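Local coordinates for protein Pcdhgb2 (Mus musculus, PDB 5SZR) that probably mediates calcium-dependent cell adhesion through extracellular cadherin domains, of which this chain holds 3 to 6, and may help specify neuronal connections, at residues A[117-122]-A[201-206]; A[288-293]-A[312-317]; A[336-341]-A[423-428]; A[369-374]-A[403-408]. One frame throughout, in Å; residues are numbered along the deposited sequence.

Contact 1: residues A[117-122]-A[201-206]. With CA (calcium ion), chain N; CA (calcium ion), chain M.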
loop_
_atom_site.group_PDB
_atom_site.type_symbol
_atom_site.label_atom_id
_atom_site.label_comp_id
_atom_site.label_asym_id
_atom_site.label_seq_id
_atom_site.Cartn_x
_atom_site.Cartn_y
_atom_site.Cartn_z
ATOM N N THR A 117 3.909 -21.506 3.275
ATOM C CA THR A 117 3.752 -20.782 2.011
ATOM C C THR A 117 2.286 -20.634 1.574
ATOM O O THR A 117 1.636 -21.622 1.242
ATOM C CB THR A 117 4.518 -21.491 0.864
ATOM O OG1 THR A 117 5.929 -21.430 1.104
ATOM C CG2 THR A 117 4.205 -20.838 -0.481
ATOM N N PRO A 118 1.758 -19.399 1.564
ATOM C CA PRO A 118 2.393 -18.166 2.033
ATOM C C PRO A 118 2.319 -18.034 3.548
ATOM O O PRO A 118 1.613 -18.807 4.200
ATOM C CB PRO A 118 1.568 -17.073 1.354
ATOM C CG PRO A 118 0.215 -17.675 1.233
ATOM C CD PRO A 118 0.450 -19.130 0.933
ATOM N N LEU A 119 3.031 -17.045 4.090
ATOM C CA LEU A 119 3.116 -16.840 5.528
ATOM C C LEU A 119 2.238 -15.663 5.922
ATOM O O LEU A 119 2.551 -14.521 5.548
ATOM C CB LEU A 119 4.567 -16.587 5.934
ATOM C CG LEU A 119 4.891 -16.423 7.418
ATOM C CD1 LEU A 119 4.546 -17.687 8.174
ATOM C CD2 LEU A 119 6.357 -16.075 7.606
ATOM N N PRO A 120 1.139 -15.879 6.651
ATOM C CA PRO A 120 0.262 -14.762 7.033
ATOM C C PRO A 120 1.004 -13.675 7.800
ATOM O O PRO A 120 1.805 -13.953 8.695
ATOM C CB PRO A 120 -0.798 -15.433 7.911
ATOM C CG PRO A 120 -0.846 -16.839 7.423
ATOM C CD PRO A 120 0.549 -17.186 6.988
ATOM N N GLU A 121 0.711 -12.422 7.447
ATOM C CA GLU A 121 1.387 -11.286 8.061
ATOM C C GLU A 121 1.041 -11.118 9.535
ATOM O O GLU A 121 1.752 -10.404 10.247
ATOM C CB GLU A 121 1.038 -10.002 7.308
ATOM C CG GLU A 121 -0.399 -9.552 7.474
ATOM C CD GLU A 121 -0.671 -8.247 6.759
ATOM O OE1 GLU A 121 -1.742 -8.126 6.127
ATOM O OE2 GLU A 121 0.192 -7.347 6.817
ATOM N N ASP A 122 -0.036 -11.739 10.010
ATOM C CA ASP A 122 -0.411 -11.654 11.413
ATOM C C ASP A 122 0.051 -12.875 12.205
ATOM O O ASP A 122 -0.427 -13.099 13.323
ATOM C CB ASP A 122 -1.924 -11.452 11.549
ATOM C CG ASP A 122 -2.730 -12.632 11.031
ATOM O OD1 ASP A 122 -3.903 -12.771 11.436
ATOM O OD2 ASP A 122 -2.198 -13.420 10.223
ATOM N N ILE A 201 15.583 -19.547 1.233
ATOM C CA ILE A 201 14.156 -19.781 1.402
ATOM C C ILE A 201 13.433 -18.489 1.057
ATOM O O ILE A 201 13.685 -17.446 1.674
ATOM C CB ILE A 201 13.818 -20.224 2.834
ATOM C CG1 ILE A 201 14.662 -21.433 3.237
ATOM C CG2 ILE A 201 12.337 -20.539 2.955
ATOM C CD1 ILE A 201 14.394 -21.905 4.641
ATOM N N THR A 202 12.542 -18.557 0.072
ATOM C CA THR A 202 11.726 -17.415 -0.315
ATOM C C THR A 202 10.404 -17.459 0.439
ATOM O O THR A 202 9.718 -18.486 0.441
ATOM C CB THR A 202 11.477 -17.409 -1.823
ATOM O OG1 THR A 202 12.708 -17.138 -2.509
ATOM C CG2 THR A 202 10.449 -16.346 -2.191
ATOM N N LEU A 203 10.056 -16.348 1.081
ATOM C CA LEU A 203 8.839 -16.242 1.875
ATOM C C LEU A 203 7.876 -15.254 1.233
ATOM O O LEU A 203 8.246 -14.106 0.953
ATOM C CB LEU A 203 9.155 -15.812 3.309
ATOM C CG LEU A 203 10.018 -16.812 4.078
ATOM C CD1 LEU A 203 10.194 -16.374 5.526
ATOM C CD2 LEU A 203 9.398 -18.196 3.992
ATOM N N HIS A 204 6.651 -15.705 1.001
ATOM C CA HIS A 204 5.572 -14.858 0.516
ATOM C C HIS A 204 4.669 -14.518 1.694
ATOM O O HIS A 204 4.127 -15.420 2.342
ATOM C CB HIS A 204 4.786 -15.559 -0.588
ATOM C CG HIS A 204 5.530 -15.663 -1.882
ATOM N ND1 HIS A 204 6.554 -14.805 -2.222
ATOM C CD2 HIS A 204 5.399 -16.523 -2.921
ATOM C CE1 HIS A 204 7.022 -15.133 -3.412
ATOM N NE2 HIS A 204 6.339 -16.171 -3.858
ATOM N N ILE A 205 4.525 -13.229 1.979
ATOM C CA ILE A 205 3.692 -12.770 3.084
ATOM C C ILE A 205 2.296 -12.493 2.544
ATOM O O ILE A 205 2.122 -11.630 1.675
ATOM C CB ILE A 205 4.282 -11.517 3.748
ATOM C CG1 ILE A 205 5.730 -11.763 4.186
ATOM C CG2 ILE A 205 3.425 -11.095 4.928
ATOM C CD1 ILE A 205 5.878 -12.795 5.283
ATOM N N SER A 206 1.303 -13.225 3.045
ATOM C CA SER A 206 -0.068 -13.068 2.582
ATOM C C SER A 206 -0.785 -11.969 3.371
ATOM O O SER A 206 -0.404 -11.620 4.492
ATOM C CB SER A 206 -0.833 -14.390 2.691
ATOM O OG SER A 206 -0.849 -14.861 4.024
HETATM CA CA CA N . -2.943 -5.986 5.116
HETATM CA CA CA M . -0.104 -5.095 7.698
HETATM O O HOH W 1 -0.534 -2.677 8.215
HETATM O O HOH W 2 1.032 -5.348 9.789
#
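At the end of the fourth extracellular cadherin domain that faces the fifth, beside its calcium sites, L119 and P120 run parallel to I205 and S206, the pairing of the short A' strand with the last strand of the domain. The L119 backbone is used on both sides: its N donates to H204 O at 2.6 Å, an almost straight bond (171°), and its O takes the N-H of S206 at 3.1 Å from above the carbonyl plane. A longer bond, E121 N to S206 O at 3.3 Å, continues the pairing to the first residue of the metal site. P118, which follows a cis peptide bond, lays its ring alongside, with CG 3.7 Å from S206 CB. Towards the interior, L119 and I205 lie side by side, CD2 of the leucine 4.0 Å from CD1 of the isoleucine. The CG2 branch of I205 meets E121 CB at 3.5 Å. Beyond CG the E121 chain is extended, and its carboxylate spans two calcium ions: OE1 binds one, whose other ligands include E176, D207, the V208 carbonyl, D210 and D243, while OE2 binds the other at 2.4 Å beside two waters and D174, and also accepts the N-H of R175. With each oxygen on its own calcium, the carboxylate probably offsets some of the repulsion between the two ions, and the E121 N bond and the I205 contact at CB probably help to place the root of the side chain.

Contact 2: residues A[288-293]-A[312-317]. With CA (calcium ion), chain Q.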
loop_
_atom_site.group_PDB
_atom_site.type_symbol
_atom_site.label_atom_id
_atom_site.label_comp_id
_atom_site.label_asym_id
_atom_site.label_seq_id
_atom_site.Cartn_x
_atom_site.Cartn_y
_atom_site.Cartn_z
ATOM N N LEU A 288 -33.086 26.694 1.735
ATOM C CA LEU A 288 -32.014 26.127 2.541
ATOM C C LEU A 288 -30.667 26.547 1.977
ATOM O O LEU A 288 -30.383 26.315 0.798
ATOM C CB LEU A 288 -32.115 24.598 2.587
ATOM C CG LEU A 288 -31.111 23.844 3.462
ATOM C CD1 LEU A 288 -31.218 24.284 4.918
ATOM C CD2 LEU A 288 -31.350 22.353 3.329
ATOM N N ARG A 289 -29.840 27.154 2.825
ATOM C CA ARG A 289 -28.537 27.643 2.402
ATOM C C ARG A 289 -27.436 26.603 2.538
ATOM O O ARG A 289 -26.432 26.692 1.821
ATOM C CB ARG A 289 -28.161 28.895 3.206
ATOM C CG ARG A 289 -29.068 30.093 2.932
ATOM C CD ARG A 289 -29.244 30.957 4.173
ATOM N NE ARG A 289 -28.187 31.950 4.331
ATOM C CZ ARG A 289 -28.373 33.262 4.223
ATOM N NH1 ARG A 289 -29.579 33.743 3.957
ATOM N NH2 ARG A 289 -27.356 34.096 4.387
ATOM N N SER A 290 -27.606 25.612 3.413
ATOM C CA SER A 290 -26.526 24.686 3.721
ATOM C C SER A 290 -27.091 23.462 4.429
ATOM O O SER A 290 -28.098 23.549 5.137
ATOM C CB SER A 290 -25.462 25.365 4.591
ATOM O OG SER A 290 -24.376 24.498 4.842
ATOM N N PHE A 291 -26.427 22.320 4.236
ATOM C CA PHE A 291 -26.750 21.121 4.999
ATOM C C PHE A 291 -25.494 20.282 5.186
ATOM O O PHE A 291 -24.528 20.383 4.423
ATOM C CB PHE A 291 -27.870 20.296 4.344
ATOM C CG PHE A 291 -27.572 19.848 2.943
ATOM C CD1 PHE A 291 -27.035 18.596 2.702
ATOM C CD2 PHE A 291 -27.859 20.667 1.864
ATOM C CE1 PHE A 291 -26.767 18.176 1.409
ATOM C CE2 PHE A 291 -27.598 20.255 0.568
ATOM C CZ PHE A 291 -27.054 19.009 0.340
ATOM N N GLN A 292 -25.519 19.449 6.222
ATOM C CA GLN A 292 -24.375 18.639 6.608
ATOM C C GLN A 292 -24.638 17.166 6.329
ATOM O O GLN A 292 -25.780 16.699 6.346
ATOM C CB GLN A 292 -24.037 18.841 8.084
ATOM C CG GLN A 292 -22.771 19.648 8.300
ATOM C CD GLN A 292 -22.620 20.137 9.725
ATOM O OE1 GLN A 292 -23.607 20.389 10.422
ATOM N NE2 GLN A 292 -21.375 20.286 10.167
ATOM N N LEU A 293 -23.552 16.435 6.097
ATOM C CA LEU A 293 -23.611 15.080 5.576
ATOM C C LEU A 293 -22.425 14.296 6.118
ATOM O O LEU A 293 -21.310 14.821 6.181
ATOM C CB LEU A 293 -23.583 15.110 4.043
ATOM C CG LEU A 293 -24.112 13.930 3.241
ATOM C CD1 LEU A 293 -25.608 13.795 3.461
ATOM C CD2 LEU A 293 -23.789 14.134 1.767
ATOM N N ARG A 312 -19.916 19.136 4.115
ATOM C CA ARG A 312 -20.850 20.251 4.173
ATOM C C ARG A 312 -21.105 20.761 2.762
ATOM O O ARG A 312 -20.166 20.940 1.978
ATOM C CB ARG A 312 -20.325 21.378 5.064
ATOM C CG ARG A 312 -21.244 22.587 5.095
ATOM C CD ARG A 312 -20.772 23.645 6.078
ATOM N NE ARG A 312 -21.045 23.282 7.466
ATOM C CZ ARG A 312 -22.210 23.482 8.076
ATOM N NH1 ARG A 312 -23.221 24.039 7.417
ATOM N NH2 ARG A 312 -22.367 23.129 9.342
ATOM N N VAL A 313 -22.374 20.983 2.439
ATOM C CA VAL A 313 -22.787 21.418 1.111
ATOM C C VAL A 313 -23.374 22.818 1.237
ATOM O O VAL A 313 -24.339 23.029 1.982
ATOM C CB VAL A 313 -23.797 20.439 0.493
ATOM C CG1 VAL A 313 -24.249 20.928 -0.874
ATOM C CG2 VAL A 313 -23.178 19.044 0.395
ATOM N N LEU A 314 -22.783 23.776 0.526
ATOM C CA LEU A 314 -23.239 25.160 0.535
ATOM C C LEU A 314 -24.028 25.430 -0.739
ATOM O O LEU A 314 -23.483 25.349 -1.845
ATOM C CB LEU A 314 -22.061 26.128 0.658
ATOM C CG LEU A 314 -21.426 26.185 2.050
ATOM C CD1 LEU A 314 -20.117 26.960 2.031
ATOM C CD2 LEU A 314 -22.409 26.806 3.033
ATOM N N VAL A 315 -25.311 25.730 -0.581
ATOM C CA VAL A 315 -26.179 26.032 -1.713
ATOM C C VAL A 315 -25.931 27.476 -2.134
ATOM O O VAL A 315 -26.110 28.405 -1.340
ATOM C CB VAL A 315 -27.652 25.801 -1.351
ATOM C CG1 VAL A 315 -28.554 26.176 -2.515
ATOM C CG2 VAL A 315 -27.866 24.350 -0.939
ATOM N N GLY A 316 -25.509 27.668 -3.382
ATOM C CA GLY A 316 -25.115 28.983 -3.857
ATOM C C GLY A 316 -26.307 29.796 -4.338
ATOM O O GLY A 316 -27.220 29.276 -4.971
ATOM N N ASP A 317 -26.280 31.088 -4.034
ATOM C CA ASP A 317 -27.363 31.979 -4.420
ATOM C C ASP A 317 -27.219 32.388 -5.879
ATOM O O ASP A 317 -26.143 32.811 -6.312
ATOM C CB ASP A 317 -27.376 33.214 -3.521
ATOM C CG ASP A 317 -28.525 34.153 -3.837
ATOM O OD1 ASP A 317 -29.609 33.662 -4.219
ATOM O OD2 ASP A 317 -28.341 35.383 -3.704
HETATM CA CA CA Q . -31.786 33.164 -5.256
#
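V313 sits over one face of the F291 ring, its CB 3.8 Å from the ring centroid and 22° off the normal, displaced towards the rim at CZ. The ring gets there because F291 CG stands between the backbone N and the carbonyl carbon (chi1 58°), which lays it alongside V313; V315 CG2 lies near the ring plane at the edge, 4.4 Å from CE2. Behind them the backbones form the F-G hairpin of the fifth cadherin domain, with F291 and V313 as an antiparallel hydrogen-bonded pair: V313 N reaches F291 O at 3.0 Å, nearly straight at 173°. On the other sheet face, with S290, Q292 and R312, the contacts are largely polar. S290 OG works in two directions, accepting from R312 NH1 at 2.9 Å, close to the guanidinium plane, and donating to V313 O at 3.2 Å, an oxygen that also receives F291 N. The R312 chain bends at its third torsion, bringing its guanidinium under Q292 CG, which lies 3.6 Å above that plane. Just past the end of the second strand, D317 OD1 binds a calcium ion that E226, E286, D320 and D360 also ligate.

Contact 3: residues A[336-341]-A[423-428]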
loop_
_atom_site.group_PDB
_atom_site.type_symbol
_atom_site.label_atom_id
_atom_site.label_comp_id
_atom_site.label_asym_id
_atom_site.label_seq_id
_atom_site.Cartn_x
_atom_site.Cartn_y
_atom_site.Cartn_z
ATOM N N ALA A 336 -48.579 55.606 -10.131
ATOM C CA ALA A 336 -49.056 56.099 -8.846
ATOM C C ALA A 336 -49.158 57.616 -8.905
ATOM O O ALA A 336 -48.367 58.280 -9.580
ATOM C CB ALA A 336 -48.134 55.671 -7.692
ATOM N N LEU A 337 -50.134 58.164 -8.189
ATOM C CA LEU A 337 -50.470 59.579 -8.284
ATOM C C LEU A 337 -50.169 60.288 -6.971
ATOM O O LEU A 337 -50.633 59.865 -5.909
ATOM C CB LEU A 337 -51.942 59.762 -8.657
ATOM C CG LEU A 337 -52.468 61.201 -8.692
ATOM C CD1 LEU A 337 -51.598 62.069 -9.583
ATOM C CD2 LEU A 337 -53.909 61.225 -9.162
ATOM N N PHE A 338 -49.406 61.376 -7.055
ATOM C CA PHE A 338 -49.114 62.244 -5.915
ATOM C C PHE A 338 -49.395 63.673 -6.370
ATOM O O PHE A 338 -48.555 64.293 -7.029
ATOM C CB PHE A 338 -47.670 62.077 -5.446
ATOM C CG PHE A 338 -47.302 60.657 -5.111
ATOM C CD1 PHE A 338 -47.451 60.176 -3.821
ATOM C CD2 PHE A 338 -46.811 59.806 -6.087
ATOM C CE1 PHE A 338 -47.119 58.874 -3.510
ATOM C CE2 PHE A 338 -46.475 58.500 -5.784
ATOM C CZ PHE A 338 -46.630 58.033 -4.492
ATOM N N ASP A 339 -50.570 64.201 -6.021
ATOM C CA ASP A 339 -51.040 65.464 -6.579
ATOM C C ASP A 339 -51.091 66.606 -5.569
ATOM O O ASP A 339 -51.584 67.687 -5.905
ATOM C CB ASP A 339 -52.417 65.277 -7.227
ATOM C CG ASP A 339 -53.464 64.736 -6.262
ATOM O OD1 ASP A 339 -54.526 64.283 -6.741
ATOM O OD2 ASP A 339 -53.237 64.756 -5.034
ATOM N N MET A 340 -50.602 66.410 -4.348
ATOM C CA MET A 340 -50.671 67.451 -3.330
ATOM C C MET A 340 -49.312 68.084 -3.041
ATOM O O MET A 340 -49.104 68.627 -1.951
ATOM C CB MET A 340 -51.282 66.896 -2.043
ATOM C CG MET A 340 -52.764 66.547 -2.140
ATOM S SD MET A 340 -53.881 67.957 -1.941
ATOM C CE MET A 340 -54.042 68.554 -3.624
ATOM N N VAL A 341 -48.389 68.047 -3.998
ATOM C CA VAL A 341 -47.048 68.591 -3.795
ATOM C C VAL A 341 -47.116 70.113 -3.786
ATOM O O VAL A 341 -47.522 70.724 -4.784
ATOM C CB VAL A 341 -46.068 68.085 -4.867
ATOM C CG1 VAL A 341 -44.639 68.447 -4.483
ATOM C CG2 VAL A 341 -46.208 66.580 -5.043
ATOM N N LEU A 423 -44.418 57.425 -11.711
ATOM C CA LEU A 423 -44.818 58.317 -10.631
ATOM C C LEU A 423 -45.315 59.612 -11.251
ATOM O O LEU A 423 -44.520 60.384 -11.797
ATOM C CB LEU A 423 -43.654 58.589 -9.682
ATOM C CG LEU A 423 -42.925 57.405 -9.055
ATOM C CD1 LEU A 423 -41.810 57.930 -8.172
ATOM C CD2 LEU A 423 -43.888 56.547 -8.258
ATOM N N HIS A 424 -46.624 59.839 -11.175
ATOM C CA HIS A 424 -47.223 61.104 -11.578
ATOM C C HIS A 424 -47.141 62.057 -10.392
ATOM O O HIS A 424 -47.816 61.856 -9.377
ATOM C CB HIS A 424 -48.669 60.908 -12.028
ATOM C CG HIS A 424 -48.825 59.942 -13.162
ATOM N ND1 HIS A 424 -48.346 60.197 -14.429
ATOM C CD2 HIS A 424 -49.424 58.729 -13.222
ATOM C CE1 HIS A 424 -48.633 59.179 -15.219
ATOM N NE2 HIS A 424 -49.288 58.275 -14.513
ATOM N N LEU A 425 -46.307 63.082 -10.513
ATOM C CA LEU A 425 -46.137 64.089 -9.473
ATOM C C LEU A 425 -46.761 65.390 -9.965
ATOM O O LEU A 425 -46.332 65.944 -10.983
ATOM C CB LEU A 425 -44.659 64.274 -9.133
ATOM C CG LEU A 425 -43.872 62.965 -9.020
ATOM C CD1 LEU A 425 -42.406 63.227 -8.714
ATOM C CD2 LEU A 425 -44.485 62.046 -7.973
ATOM N N ILE A 426 -47.777 65.868 -9.253
ATOM C CA ILE A 426 -48.575 67.010 -9.684
ATOM C C ILE A 426 -48.516 68.075 -8.601
ATOM O O ILE A 426 -48.963 67.843 -7.470
ATOM C CB ILE A 426 -50.027 66.606 -9.974
ATOM C CG1 ILE A 426 -50.061 65.473 -11.001
ATOM C CG2 ILE A 426 -50.834 67.807 -10.454
ATOM C CD1 ILE A 426 -51.454 65.090 -11.415
ATOM N N PHE A 427 -47.974 69.240 -8.946
ATOM C CA PHE A 427 -47.876 70.339 -7.997
ATOM C C PHE A 427 -49.231 70.993 -7.786
ATOM O O PHE A 427 -49.979 71.237 -8.737
ATOM C CB PHE A 427 -46.870 71.381 -8.481
ATOM C CG PHE A 427 -45.441 70.959 -8.320
ATOM C CD1 PHE A 427 -44.824 71.020 -7.081
ATOM C CD2 PHE A 427 -44.713 70.503 -9.404
ATOM C CE1 PHE A 427 -43.507 70.630 -6.930
ATOM C CE2 PHE A 427 -43.399 70.118 -9.257
ATOM C CZ PHE A 427 -42.797 70.182 -8.019
ATOM N N ALA A 428 -49.543 71.283 -6.528
ATOM C CA ALA A 428 -50.783 71.958 -6.183
ATOM C C ALA A 428 -50.568 73.463 -6.202
ATOM O O ALA A 428 -49.571 73.963 -5.665
ATOM C CB ALA A 428 -51.286 71.514 -4.809
#
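Residues 336-341 and 423-428 run parallel, their axes 4.6 Å apart at closest and 15° from exact alignment, joined by four backbone hydrogen bonds. Three come in regular succession, A336 O to H424 N, F338 N to H424 O at 2.9 Å, and F338 O to I426 N. A beta bulge at D339 and M340 then shifts the register by one residue before V341 O takes the N-H of A428 at 2.7 Å. F338 and L425 lie side by side on the inner face, with CD2 of the ring 3.7 Å from CD2 of the leucine, while L423 CD2 approaches the ring edge, 4.1 Å from CE2. This is the A' strand of the sixth cadherin domain running along its final strand, the mixed edge of the beta sandwich, with V351 and V389 of the facing sheet packing beneath. On the outer face, the methyls of L337 and I426 meet at 3.5 Å between the two CD1 atoms. Past the bulge, V341 takes up the packing: its CG1, anti to the backbone N (chi1 -169°), reaches F427 CE1 at 3.5 Å, oblique to the ring. An alanine in place of F427 would take away the ring and is likely to leave V341 CG1 without its aromatic partner and Q403 and L395 less well covered. M340 CE reaches across to A428 CB at 4.2 Å.

Contact 4: residues A[369-374]-A[403-408]. With MAN (alpha-D-mannopyranose), chain B.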
loop_
_atom_site.group_PDB
_atom_site.type_symbol
_atom_site.label_atom_id
_atom_site.label_comp_id
_atom_site.label_asym_id
_atom_site.label_seq_id
_atom_site.Cartn_x
_atom_site.Cartn_y
_atom_site.Cartn_z
ATOM N N TYR A 369 -31.844 52.415 -7.363
ATOM C CA TYR A 369 -33.009 53.081 -7.928
ATOM C C TYR A 369 -32.565 54.088 -8.979
ATOM O O TYR A 369 -31.663 54.892 -8.729
ATOM C CB TYR A 369 -33.807 53.772 -6.820
ATOM C CG TYR A 369 -34.344 52.803 -5.787
ATOM C CD1 TYR A 369 -35.654 52.346 -5.857
ATOM C CD2 TYR A 369 -33.540 52.339 -4.749
ATOM C CE1 TYR A 369 -36.152 51.459 -4.924
ATOM C CE2 TYR A 369 -34.028 51.443 -3.806
ATOM C CZ TYR A 369 -35.333 51.004 -3.902
ATOM O OH TYR A 369 -35.829 50.120 -2.970
ATOM N N HIS A 370 -33.199 54.047 -10.150
ATOM C CA HIS A 370 -32.780 54.857 -11.284
ATOM C C HIS A 370 -33.979 55.521 -11.942
ATOM O O HIS A 370 -35.063 54.934 -12.017
ATOM C CB HIS A 370 -32.039 54.009 -12.320
ATOM C CG HIS A 370 -30.900 53.223 -11.752
ATOM N ND1 HIS A 370 -29.597 53.669 -11.785
ATOM C CD2 HIS A 370 -30.871 52.018 -11.134
ATOM C CE1 HIS A 370 -28.813 52.772 -11.215
ATOM N NE2 HIS A 370 -29.561 51.761 -10.810
ATOM N N VAL A 371 -33.774 56.750 -12.415
ATOM C CA VAL A 371 -34.760 57.457 -13.226
ATOM C C VAL A 371 -34.538 57.073 -14.681
ATOM O O VAL A 371 -33.467 57.331 -15.240
ATOM C CB VAL A 371 -34.655 58.979 -13.041
ATOM C CG1 VAL A 371 -35.540 59.704 -14.066
ATOM C CG2 VAL A 371 -35.049 59.378 -11.629
ATOM N N LEU A 372 -35.544 56.460 -15.301
ATOM C CA LEU A 372 -35.436 56.161 -16.723
ATOM C C LEU A 372 -35.936 57.318 -17.581
ATOM O O LEU A 372 -35.311 57.657 -18.594
ATOM C CB LEU A 372 -36.209 54.883 -17.060
ATOM C CG LEU A 372 -35.885 53.639 -16.224
ATOM C CD1 LEU A 372 -36.742 52.462 -16.677
ATOM C CD2 LEU A 372 -34.393 53.280 -16.284
ATOM N N GLN A 373 -37.050 57.937 -17.189
ATOM C CA GLN A 373 -37.623 59.060 -17.913
ATOM C C GLN A 373 -38.064 60.114 -16.914
ATOM O O GLN A 373 -38.543 59.783 -15.824
ATOM C CB GLN A 373 -38.812 58.625 -18.776
ATOM C CG GLN A 373 -38.461 57.645 -19.875
ATOM C CD GLN A 373 -39.685 57.033 -20.526
ATOM O OE1 GLN A 373 -40.815 57.234 -20.075
ATOM N NE2 GLN A 373 -39.467 56.277 -21.596
ATOM N N ALA A 374 -37.895 61.380 -17.287
ATOM C CA ALA A 374 -38.307 62.499 -16.452
ATOM C C ALA A 374 -38.843 63.607 -17.343
ATOM O O ALA A 374 -38.208 63.953 -18.344
ATOM C CB ALA A 374 -37.144 63.021 -15.604
ATOM N N GLN A 403 -45.996 66.545 -13.504
ATOM C CA GLN A 403 -44.688 65.956 -13.742
ATOM C C GLN A 403 -44.804 64.439 -13.741
ATOM O O GLN A 403 -45.692 63.868 -13.102
ATOM C CB GLN A 403 -43.671 66.404 -12.686
ATOM C CG GLN A 403 -43.380 67.893 -12.712
ATOM C CD GLN A 403 -42.486 68.283 -13.868
ATOM O OE1 GLN A 403 -41.739 67.453 -14.395
ATOM N NE2 GLN A 403 -42.551 69.547 -14.271
ATOM N N ARG A 404 -43.896 63.787 -14.459
ATOM C CA ARG A 404 -43.933 62.337 -14.594
ATOM C C ARG A 404 -42.525 61.769 -14.544
ATOM O O ARG A 404 -41.641 62.229 -15.274
ATOM C CB ARG A 404 -44.617 61.930 -15.899
ATOM C CG ARG A 404 -44.512 60.453 -16.220
ATOM C CD ARG A 404 -45.141 60.169 -17.572
ATOM N NE ARG A 404 -45.065 58.760 -17.935
ATOM C CZ ARG A 404 -43.982 58.175 -18.435
ATOM N NH1 ARG A 404 -44.010 56.886 -18.742
ATOM N NH2 ARG A 404 -42.868 58.874 -18.622
ATOM N N LEU A 405 -42.328 60.767 -13.685
ATOM C CA LEU A 405 -41.069 60.045 -13.555
ATOM C C LEU A 405 -41.306 58.563 -13.815
ATOM O O LEU A 405 -42.252 57.980 -13.274
ATOM C CB LEU A 405 -40.465 60.212 -12.156
ATOM C CG LEU A 405 -39.847 61.514 -11.648
ATOM C CD1 LEU A 405 -39.253 61.263 -10.273
ATOM C CD2 LEU A 405 -38.785 62.035 -12.588
ATOM N N LEU A 406 -40.441 57.955 -14.627
ATOM C CA LEU A 406 -40.421 56.508 -14.823
ATOM C C LEU A 406 -39.168 55.976 -14.139
ATOM O O LEU A 406 -38.051 56.216 -14.608
ATOM C CB LEU A 406 -40.446 56.142 -16.306
ATOM C CG LEU A 406 -40.266 54.648 -16.613
ATOM C CD1 LEU A 406 -41.330 53.820 -15.905
ATOM C CD2 LEU A 406 -40.291 54.381 -18.112
ATOM N N VAL A 407 -39.352 55.261 -13.034
ATOM C CA VAL A 407 -38.243 54.831 -12.193
ATOM C C VAL A 407 -38.075 53.320 -12.286
ATOM O O VAL A 407 -39.034 52.569 -12.502
ATOM C CB VAL A 407 -38.433 55.263 -10.724
ATOM C CG1 VAL A 407 -38.584 56.773 -10.630
ATOM C CG2 VAL A 407 -39.634 54.559 -10.111
ATOM N N ALA A 408 -36.833 52.877 -12.108
ATOM C CA ALA A 408 -36.486 51.465 -12.151
ATOM C C ALA A 408 -35.720 51.108 -10.888
ATOM O O ALA A 408 -34.754 51.792 -10.526
ATOM C CB ALA A 408 -35.649 51.137 -13.395
HETATM C C1 MAN B . -45.619 53.615 -15.715
HETATM C C2 MAN B . -44.818 52.816 -16.743
HETATM C C3 MAN B . -44.823 53.567 -18.078
HETATM C C4 MAN B . -46.260 53.849 -18.546
HETATM C C5 MAN B . -47.047 54.612 -17.464
HETATM C C6 MAN B . -48.533 54.714 -17.800
HETATM O O2 MAN B . -45.433 51.545 -16.994
HETATM O O3 MAN B . -44.102 52.872 -19.096
HETATM O O4 MAN B . -46.231 54.629 -19.730
HETATM O O5 MAN B . -46.930 53.935 -16.168
HETATM O O6 MAN B . -49.180 55.506 -16.804
#
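Strand 369-371 runs antiparallel to 403-408, and the pairing is interrupted by a classic beta bulge in which L372 and Q373 both face L406. H370 and A408 exchange two backbone bonds; beyond them L406 O accepts two N-H groups, L372 N at 2.6 Å and Q373 N at 3.3 Å, and L406 N returns to Q373 O. The bulge turns L372 towards the partner strand, where its CD1 rests 3.7 Å from A408 CB. Next to it Q373 and L406 lie side by side, with L406 CD2 3.6 Å from Q373 CD. A374 CB meets L405 CD2 at 3.6 Å on the other face. The R404 chain, extended from CG to NE, runs beside Q373 and places NH2 3.0 Å from OE1 at 163°, the oxygen lying almost in the guanidinium plane although amide and guanidinium are turned 41° apart. R404 NH1 gives a weak bond to O4 of a mannose, 3.3 Å away, and L406 CD1 touches C2 of that sugar, which D333 also hydrogen-bonds. With a leucine here instead of R404, Q373 OE1 would probably lose its donor across the strands and the mannose its weak polar tie, leaving the amide freer to turn. The F strand of the sixth cadherin domain, next to the edge strand C, thus meets a mannose attached to the protein in two ways, a weak guanidinium bond to O4 and a leucine methyl against the ring carbons.

In the fold
From the N terminus, contact 1 comes first, closing the fourth cadherin domain where its last strand comes back beside its A' strand, next to the calcium sites leading to the fifth. Contact 2 follows in series, a short hairpin closure within the fifth domain at the end facing the sixth; the centres of contacts 1 and 2 are about 50 Å apart. Contact 3 then spans most of the sixth domain, and contact 4 is nested inside the loop it closes. These two share one sheet, in the order 335-342, 418-428, 402-410, 368-374, and meet where L425 O and Q403 N lie 2.6 Å apart, a probable hydrogen bond. No two of the contacts cross.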